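Local coordinates for histidine-rich glycoprotein (Oryctolagus cuniculus, PDB 4CCV) that acts as a plasma adapter that binds heme, heparin, heparan sulfate, plasminogen and divalent metal ions, helping regulate coagulation, fibrinolysis and angiogenesis, at residues R51-V56 / D80-V85. Residues are numbered along the deposited sequence; the frame is centred on the assembly and turned at random.
Sequences RTNYYV and DLSFDV
With Asp80 CG trans to the backbone N (chi1 166°), the carboxylate meets the amide of Asn53 on one face of two antiparallel strands. Asn53 ND2 gives a 2.7 Å hydrogen bond to Asp80 OD1, which receives it on the syn lone pair; the bond lies close to the amide plane, although the carboxylate is turned 52° from it. Tyr55 runs alongside Asp80, its CE1 3.4 Å from Asp80 CG; the carboxylate thus has the Tyr55 ring along one side and the Asn53 amide at another.

Farther along this face, Arg51 bends at chi2 (-84°) and reaches over the neighbouring strand. Its NH1 bonds Ser82 OG at 2.7 Å, with the hydroxyl oxygen at the edge of the guanidinium and in its plane. The same nitrogen forms a salt bridge with Asp95, which ties in the next strand, 95-104.

The other face is mainly apolar. Tyr54 CD1 comes within 3.6 Å of Phe83 CD2 in an oblique contact of the two rings, and Val56 CG2 packs at 3.6 Å on Leu81 CD1. Phe14 meets the Tyr54 ring and also touches Val56.

Between the faces, Thr52 and Phe83 exchange two backbone hydrogen bonds, as do Tyr54 and Leu81, where Leu81 N to Tyr54 O is 2.8 Å. The non-hydrogen-bonded pair Asn53-Ser82 lies between them, and Tyr55-Asp80 follows beyond Tyr54-Leu81. These segments belong to a hairpin of strands 51-62 and 73-84, the central and adjoining strands of the five-stranded antiparallel sheet that, with helix 15-27, makes up the cystatin fold of this second cystatin domain.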
# COMPACT_ATOMS: atom_id res chain seq x y z
N ARG A 51 11.28 -9.22 -15.29
CA ARG A 51 9.98 -8.79 -14.79
C ARG A 51 9.85 -7.31 -14.98
O ARG A 51 10.84 -6.59 -15.14
CB ARG A 51 9.85 -9.12 -13.31
CG ARG A 51 9.95 -10.61 -13.00
CD ARG A 51 8.62 -11.31 -13.18
NE ARG A 51 8.62 -12.69 -12.75
CZ ARG A 51 8.45 -13.14 -11.50
NH1 ARG A 51 8.31 -12.34 -10.44
NH2 ARG A 51 8.48 -14.46 -11.30
N THR A 52 8.59 -6.88 -14.98
CA THR A 52 8.19 -5.53 -14.76
C THR A 52 7.63 -5.47 -13.33
O THR A 52 6.69 -6.18 -12.99
CB THR A 52 7.21 -5.12 -15.86
OG1 THR A 52 7.97 -5.10 -17.07
CG2 THR A 52 6.68 -3.71 -15.65
N ASN A 53 8.26 -4.67 -12.48
CA ASN A 53 7.78 -4.43 -11.13
C ASN A 53 7.06 -3.10 -11.02
O ASN A 53 7.55 -2.08 -11.51
CB ASN A 53 8.96 -4.52 -10.15
CG ASN A 53 9.46 -5.94 -9.99
OD1 ASN A 53 10.32 -6.45 -10.73
ND2 ASN A 53 8.94 -6.59 -9.03
N TYR A 54 5.90 -3.09 -10.37
CA TYR A 54 5.20 -1.83 -10.01
C TYR A 54 5.19 -1.73 -8.53
O TYR A 54 4.84 -2.70 -7.86
CB TYR A 54 3.73 -1.80 -10.50
CG TYR A 54 3.59 -1.76 -11.98
CD1 TYR A 54 3.64 -2.93 -12.72
CD2 TYR A 54 3.45 -0.56 -12.67
CE1 TYR A 54 3.54 -2.92 -14.10
CE2 TYR A 54 3.36 -0.52 -14.05
CZ TYR A 54 3.38 -1.72 -14.77
OH TYR A 54 3.31 -1.76 -16.13
N TYR A 55 5.59 -0.57 -8.02
CA TYR A 55 5.65 -0.30 -6.59
C TYR A 55 4.53 0.67 -6.31
O TYR A 55 4.53 1.82 -6.81
CB TYR A 55 7.03 0.23 -6.15
CG TYR A 55 8.12 -0.81 -6.43
CD1 TYR A 55 8.42 -1.81 -5.50
CD2 TYR A 55 8.84 -0.80 -7.61
CE1 TYR A 55 9.43 -2.75 -5.77
CE2 TYR A 55 9.82 -1.76 -7.88
CZ TYR A 55 10.13 -2.72 -6.94
OH TYR A 55 11.09 -3.71 -7.23
N VAL A 56 3.49 0.15 -5.67
CA VAL A 56 2.27 0.90 -5.47
C VAL A 56 2.33 1.38 -4.04
O VAL A 56 2.26 0.54 -3.15
CB VAL A 56 1.04 0.03 -5.64
CG1 VAL A 56 -0.23 0.84 -5.40
CG2 VAL A 56 1.00 -0.53 -7.05
N ASP A 80 4.79 -4.38 -3.86
CA ASP A 80 5.65 -4.62 -5.00
C ASP A 80 4.94 -5.67 -5.84
O ASP A 80 4.93 -6.84 -5.45
CB ASP A 80 7.01 -5.13 -4.56
CG ASP A 80 7.84 -5.73 -5.74
OD1 ASP A 80 7.46 -5.60 -6.95
OD2 ASP A 80 8.85 -6.37 -5.43
N LEU A 81 4.43 -5.30 -7.01
CA LEU A 81 3.77 -6.29 -7.90
C LEU A 81 4.72 -6.65 -9.04
O LEU A 81 5.21 -5.78 -9.78
CB LEU A 81 2.49 -5.72 -8.50
CG LEU A 81 1.60 -4.93 -7.51
CD1 LEU A 81 0.64 -3.95 -8.21
CD2 LEU A 81 0.82 -5.87 -6.68
N SER A 82 5.03 -7.93 -9.13
CA SER A 82 5.95 -8.40 -10.12
C SER A 82 5.21 -9.13 -11.23
O SER A 82 4.47 -10.09 -11.00
CB SER A 82 6.95 -9.34 -9.44
OG SER A 82 7.91 -9.72 -10.37
N PHE A 83 5.41 -8.65 -12.45
CA PHE A 83 4.69 -9.14 -13.61
C PHE A 83 5.62 -9.75 -14.65
O PHE A 83 6.71 -9.25 -14.98
CB PHE A 83 3.88 -8.04 -14.33
CG PHE A 83 2.70 -7.57 -13.55
CD1 PHE A 83 1.46 -8.20 -13.69
CD2 PHE A 83 2.82 -6.48 -12.66
CE1 PHE A 83 0.37 -7.76 -12.95
CE2 PHE A 83 1.74 -6.06 -11.92
CZ PHE A 83 0.51 -6.68 -12.08
N ASP A 84 5.13 -10.84 -15.23
CA ASP A 84 5.67 -11.36 -16.47
C ASP A 84 5.77 -10.20 -17.46
O ASP A 84 4.82 -9.41 -17.59
CB ASP A 84 4.68 -12.38 -17.00
CG ASP A 84 5.22 -13.13 -18.17
OD1 ASP A 84 5.58 -12.49 -19.18
OD2 ASP A 84 5.27 -14.36 -18.07
N VAL A 85 6.88 -10.06 -18.17
CA VAL A 85 6.94 -8.98 -19.17
C VAL A 85 5.86 -9.08 -20.28
O VAL A 85 5.64 -8.10 -20.98
CB VAL A 85 8.32 -8.87 -19.84
CG1 VAL A 85 9.38 -8.59 -18.77
CG2 VAL A 85 8.65 -10.12 -20.65